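Local coordinates for copper homeostasis protein CutC (Streptococcus agalactiae, PDB 2BDQ) that is thought to take part in copper homeostasis and may bind copper ions, at residues N164-H167 with I168-L171; G185-T188 with A189-Q193; G158-I161 with I162-I165. One frame throughout, in Å; residues are numbered along the deposited sequence.

Contact 1: residues N164-H167 with I168-L171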
# COMPACT_ATOMS: atom_id res chain seq x y z
N ASN A 164 30.63 -1.75 -0.91
CA ASN A 164 30.34 -2.97 -1.66
C ASN A 164 30.84 -2.92 -3.09
O ASN A 164 30.51 -3.78 -3.90
CB ASN A 164 28.83 -3.24 -1.67
CG ASN A 164 28.26 -3.39 -0.28
OD1 ASN A 164 28.93 -3.90 0.62
ND2 ASN A 164 27.01 -2.97 -0.10
N ILE A 165 31.65 -1.91 -3.39
CA ILE A 165 32.19 -1.73 -4.72
C ILE A 165 32.79 -2.99 -5.32
O ILE A 165 32.43 -3.39 -6.43
CB ILE A 165 33.24 -0.60 -4.72
CG1 ILE A 165 32.56 0.73 -4.40
CG2 ILE A 165 33.96 -0.54 -6.07
CD1 ILE A 165 33.51 1.90 -4.29
N LYS A 166 33.71 -3.63 -4.60
CA LYS A 166 34.35 -4.83 -5.11
C LYS A 166 33.35 -5.92 -5.49
O LYS A 166 33.40 -6.46 -6.59
CB LYS A 166 35.36 -5.38 -4.09
CG LYS A 166 36.76 -4.76 -4.22
CD LYS A 166 36.73 -3.23 -4.10
CE LYS A 166 37.79 -2.59 -4.99
NZ LYS A 166 37.49 -2.81 -6.45
N HIS A 167 32.42 -6.23 -4.59
CA HIS A 167 31.43 -7.27 -4.85
C HIS A 167 30.50 -6.91 -6.01
O HIS A 167 30.24 -7.75 -6.88
CB HIS A 167 30.60 -7.54 -3.59
CG HIS A 167 29.69 -8.71 -3.72
ND1 HIS A 167 28.34 -8.64 -3.44
CD2 HIS A 167 29.92 -9.99 -4.12
CE1 HIS A 167 27.78 -9.81 -3.66
NE2 HIS A 167 28.71 -10.65 -4.08
N ILE A 168 30.00 -5.69 -6.02
CA ILE A 168 29.09 -5.25 -7.07
C ILE A 168 29.78 -5.31 -8.43
O ILE A 168 29.17 -5.69 -9.42
CB ILE A 168 28.56 -3.83 -6.78
CG1 ILE A 168 27.69 -3.87 -5.52
CG2 ILE A 168 27.74 -3.32 -7.96
CD1 ILE A 168 27.11 -2.53 -5.11
N LYS A 169 31.07 -4.97 -8.47
CA LYS A 169 31.78 -5.00 -9.73
C LYS A 169 31.95 -6.42 -10.22
O LYS A 169 31.88 -6.70 -11.42
CB LYS A 169 33.15 -4.32 -9.63
CG LYS A 169 33.80 -4.20 -11.00
CD LYS A 169 34.86 -3.10 -11.09
CE LYS A 169 36.17 -3.55 -10.50
NZ LYS A 169 37.28 -2.63 -10.87
N ALA A 170 32.18 -7.34 -9.28
CA ALA A 170 32.35 -8.75 -9.63
C ALA A 170 31.06 -9.29 -10.24
O ALA A 170 31.10 -10.12 -11.16
CB ALA A 170 32.73 -9.55 -8.39
N LEU A 171 29.92 -8.83 -9.73
CA LEU A 171 28.61 -9.27 -10.23
C LEU A 171 28.37 -8.73 -11.63
O LEU A 171 27.83 -9.43 -12.49
CB LEU A 171 27.50 -8.82 -9.28
CG LEU A 171 27.50 -9.51 -7.91
CD1 LEU A 171 26.36 -8.98 -7.04
CD2 LEU A 171 27.34 -11.01 -8.12
O HOH W 1 36.60 -1.00 -8.63

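Contact 2: residues G185-T188 with A189-Q193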
# COMPACT_ATOMS: atom_id res chain seq x y z
N GLY A 185 19.49 1.25 -2.52
CA GLY A 185 19.74 1.22 -1.09
C GLY A 185 20.87 2.17 -0.69
O GLY A 185 22.04 1.80 -0.74
N GLY A 186 20.51 3.39 -0.30
CA GLY A 186 21.53 4.35 0.09
C GLY A 186 22.16 5.04 -1.11
O GLY A 186 23.21 5.67 -0.98
N VAL A 187 21.53 4.91 -2.27
CA VAL A 187 22.04 5.55 -3.48
C VAL A 187 21.38 6.91 -3.63
O VAL A 187 20.16 7.00 -3.85
CB VAL A 187 21.75 4.70 -4.73
CG1 VAL A 187 22.28 5.39 -5.97
CG2 VAL A 187 22.37 3.32 -4.59
N THR A 188 22.17 7.97 -3.51
CA THR A 188 21.66 9.34 -3.63
C THR A 188 22.32 10.11 -4.77
O THR A 188 23.17 9.58 -5.49
CB THR A 188 21.91 10.14 -2.34
OG1 THR A 188 23.32 10.34 -2.18
CG2 THR A 188 21.38 9.40 -1.13
N ALA A 189 21.94 11.37 -4.92
CA ALA A 189 22.49 12.22 -5.96
C ALA A 189 23.95 12.58 -5.67
O ALA A 189 24.62 13.22 -6.49
CB ALA A 189 21.66 13.48 -6.10
N GLU A 190 24.46 12.17 -4.52
CA GLU A 190 25.84 12.49 -4.17
C GLU A 190 26.83 11.38 -4.41
O GLU A 190 28.03 11.63 -4.54
CB GLU A 190 25.93 12.90 -2.71
CG GLU A 190 25.36 14.26 -2.43
CD GLU A 190 25.62 14.69 -1.01
OE1 GLU A 190 26.80 14.72 -0.61
OE2 GLU A 190 24.64 15.01 -0.31
N ASN A 191 26.35 10.14 -4.45
CA ASN A 191 27.27 9.03 -4.66
C ASN A 191 26.98 8.15 -5.86
O ASN A 191 27.83 7.35 -6.25
CB ASN A 191 27.34 8.18 -3.38
CG ASN A 191 26.02 7.47 -3.05
OD1 ASN A 191 25.89 6.86 -1.99
ND2 ASN A 191 25.04 7.54 -3.96
N TYR A 192 25.81 8.31 -6.47
CA TYR A 192 25.43 7.46 -7.60
C TYR A 192 26.42 7.49 -8.77
O TYR A 192 26.67 6.46 -9.39
CB TYR A 192 24.01 7.81 -8.07
CG TYR A 192 23.90 8.87 -9.14
CD1 TYR A 192 23.99 8.53 -10.50
CD2 TYR A 192 23.71 10.21 -8.81
CE1 TYR A 192 23.88 9.50 -11.49
CE2 TYR A 192 23.60 11.18 -9.79
CZ TYR A 192 23.69 10.83 -11.13
OH TYR A 192 23.59 11.81 -12.09
N GLN A 193 26.99 8.66 -9.05
CA GLN A 193 27.94 8.76 -10.16
C GLN A 193 29.23 8.01 -9.85
O GLN A 193 29.73 7.24 -10.69
CB GLN A 193 28.25 10.22 -10.45
CG GLN A 193 27.23 10.88 -11.35
CD GLN A 193 27.48 12.36 -11.54
OE1 GLN A 193 27.27 13.17 -10.63
NE2 GLN A 193 27.94 12.73 -12.73

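Contact 3: residues G158-I161 with I162-I165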
# COMPACT_ATOMS: atom_id res chain seq x y z
N GLY A 158 22.66 -3.95 5.49
CA GLY A 158 22.45 -2.51 5.45
C GLY A 158 23.70 -1.65 5.52
O GLY A 158 23.61 -0.45 5.79
N GLU A 159 24.86 -2.24 5.26
CA GLU A 159 26.11 -1.49 5.30
C GLU A 159 26.13 -0.46 4.18
O GLU A 159 25.34 -0.52 3.25
CB GLU A 159 27.29 -2.45 5.14
CG GLU A 159 27.31 -3.56 6.17
CD GLU A 159 26.61 -4.81 5.69
OE1 GLU A 159 25.49 -4.77 5.17
OE2 GLU A 159 27.26 -5.95 5.88
N PRO A 160 27.04 0.53 4.28
CA PRO A 160 27.13 1.56 3.25
C PRO A 160 27.45 0.93 1.90
O PRO A 160 28.40 0.15 1.78
CB PRO A 160 28.27 2.45 3.75
CG PRO A 160 28.17 2.32 5.23
CD PRO A 160 27.93 0.84 5.41
N ILE A 161 26.66 1.26 0.89
CA ILE A 161 26.84 0.73 -0.46
C ILE A 161 28.26 1.03 -0.97
O ILE A 161 28.83 0.25 -1.72
CB ILE A 161 25.75 1.32 -1.41
CG1 ILE A 161 25.63 0.48 -2.69
CG2 ILE A 161 26.07 2.77 -1.72
CD1 ILE A 161 26.69 0.75 -3.72
N ILE A 162 28.83 2.14 -0.52
CA ILE A 162 30.17 2.54 -0.94
C ILE A 162 31.21 1.45 -0.62
O ILE A 162 32.24 1.35 -1.28
CB ILE A 162 30.60 3.86 -0.26
CG1 ILE A 162 31.89 4.37 -0.90
CG2 ILE A 162 30.82 3.65 1.22
CD1 ILE A 162 31.72 4.79 -2.34
N GLU A 163 30.91 0.62 0.38
CA GLU A 163 31.82 -0.44 0.77
C GLU A 163 31.57 -1.75 0.03
O GLU A 163 32.22 -2.75 0.31
CB GLU A 163 31.73 -0.68 2.28
CG GLU A 163 31.58 0.59 3.09
CD GLU A 163 32.51 0.65 4.28
OE1 GLU A 163 33.68 1.04 4.10
OE2 GLU A 163 32.06 0.30 5.40
N ASN A 164 30.63 -1.75 -0.91
CA ASN A 164 30.34 -2.97 -1.66
C ASN A 164 30.84 -2.92 -3.09
O ASN A 164 30.51 -3.78 -3.90
CB ASN A 164 28.83 -3.24 -1.67
CG ASN A 164 28.26 -3.39 -0.28
OD1 ASN A 164 28.93 -3.90 0.62
ND2 ASN A 164 27.01 -2.97 -0.10
N ILE A 165 31.65 -1.91 -3.39
CA ILE A 165 32.19 -1.73 -4.72
C ILE A 165 32.79 -2.99 -5.32
O ILE A 165 32.43 -3.39 -6.43
CB ILE A 165 33.24 -0.60 -4.72
CG1 ILE A 165 32.56 0.73 -4.40
CG2 ILE A 165 33.96 -0.54 -6.07
CD1 ILE A 165 33.51 1.90 -4.29
O HOH W 2 29.09 -5.58 3.44

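Contact 1: residues N164-H167 with I168-L171
Ile168 N meets Asn164 O at 2.9 Å with an N-H...O angle of 174°, and three more i to i+4 bonds follow it: Lys169 N to Ile165 O, Ala170 N to Lys166 O and Leu171 N to His167 O. The first is the straightest. Asn164 is the N-cap residue of helix 165-175, but its side chain makes no capping bond. Asn164 CB lies against Ile168 CD1 (3.9 Å), while ND2 of Asn164 turns to the carbonyl of His153. Ile168 CG1 also packs on Asn164 O.

His167 and Leu171 make the main side-chain contact. CG of His167 stands anti to the backbone N (chi1 -172°), and this carries the ring alongside the next turn. Leu171 CD1 comes over one face of the His167 imidazole, 4.1 Å from the ring centroid. Leu171 CD1 comes closest to His167 CE1, at 3.8 Å. This is a CH-pi contact. His167 ND1 makes a weak hydrogen bond to Gly154 O, which helps fix the rotation of the ring.

On another side of the helix, Lys166 and Lys169 bring their ammonium groups together, with Lys166 NZ to Lys169 NZ at 4.4 Å. One water accepts a hydrogen bond from each of them and probably eases the repulsion between the like charges.

Ile168 and Leu171 both rest on Leu152 of strand 149-152. Ile168 also touches Thr199 of helix 192-199, and Leu171 touches Ile139 of helix 135-144. The arrangement is the first turns of an amphipathic helix in a beta-alpha-beta unit of a TIM barrel, with Ile168 and Leu171 turned to strand 149-152 and Lys166 and Lys169 to the outside.

Contact 2: residues G185-T188 with A189-Q193
Thr188 OG1 sits between the backbone N and the carbonyl carbon (chi1 67°), and from there it accepts a bond from Glu190 N at 3.2 Å. The N-H...O angle is 160°. This is an ST turn, in which the side-chain oxygen of Thr188 takes the backbone N-H two residues on and holds the chain in a tight bend. The carbonyl of the same residue grips the next part of the turn. Tyr192 N donates to Thr188 O at 3.1 Å, nearly in line with the C=O bond, and Asn191 N adds a weak bond to the same oxygen. Thr188 O also lies at the edge of the Tyr192 ring, in its plane, 3.4 Å from Tyr192 CD2.

Val187 crosses Tyr192 at about a right angle. Val187 CG1 reaches Tyr192 CB at 3.6 Å, and both side chains continue onto Ala204 of strand 203-206 and Ile209. The amide of Asn191 folds back beside Gly186 and Thr188. At the backbone angles of Gly186 a CB would press on the carbonyl O of Gly185.

Thr188 ties down the last part of the loop between strand 180-183 and helix 192-199, a beta-to-alpha connection of the TIM barrel.

Contact 3: residues G158-I161 with I162-I165
Glu159 is joined to Asn164 through a water, which donates a hydrogen bond to Asn164 OD1 and a weak one to Glu159 OE2. Glu159 OE1 is hydrogen-bonded to Ser155 OG, and Glu159 O to His153 NE2. The acid therefore has partners at both carboxylate oxygens.

Pro160 follows. Pro160 CB lies 3.8 Å from Ile162 CG2 and 3.9 Å from Glu163 CG. The proline ring and the Glu163 side chain run side by side and point the same way. Pro160 O accepts from Glu163 N at 2.9 Å. The donor stands above the carbonyl plane, 48° out of it.

Ile161 O repeats this one residue on, with Asn164 N at 2.8 Å from Ile161 O and again well above the carbonyl plane. The side chain of Ile161 leads away from the turn and packs on Ile195 of helix 192-199 and on His153.

The two successive i to i+3 bonds define a short 3-10 turn. It leads the loop after strand 149-152 into helix 165-175, as part of a beta-to-alpha connection of the TIM barrel.

Along the chain contact 3 comes first, contact 1 begins on the residues where contact 3 ends, and contact 2 comes last. Contacts 1 and 3 share Asn164 and Ile165, and their centres are about 10 Å apart. Ile168 CD1 of contact 1 packs on Ile161 CD1 of contact 3 at 3.6 Å. Contact 2 lies one beta-alpha unit later, in the loop after strand 180-183 and the start of helix 192-199. Its centre is about 11 Å from that of contact 3, and Gly185 O meets Ile161 CB at 3.8 Å. The centres of contacts 1 and 2 are about 16 Å apart, nearest atoms about 7 Å. Ile161 thus links two neighbouring beta-to-alpha connections of the barrel.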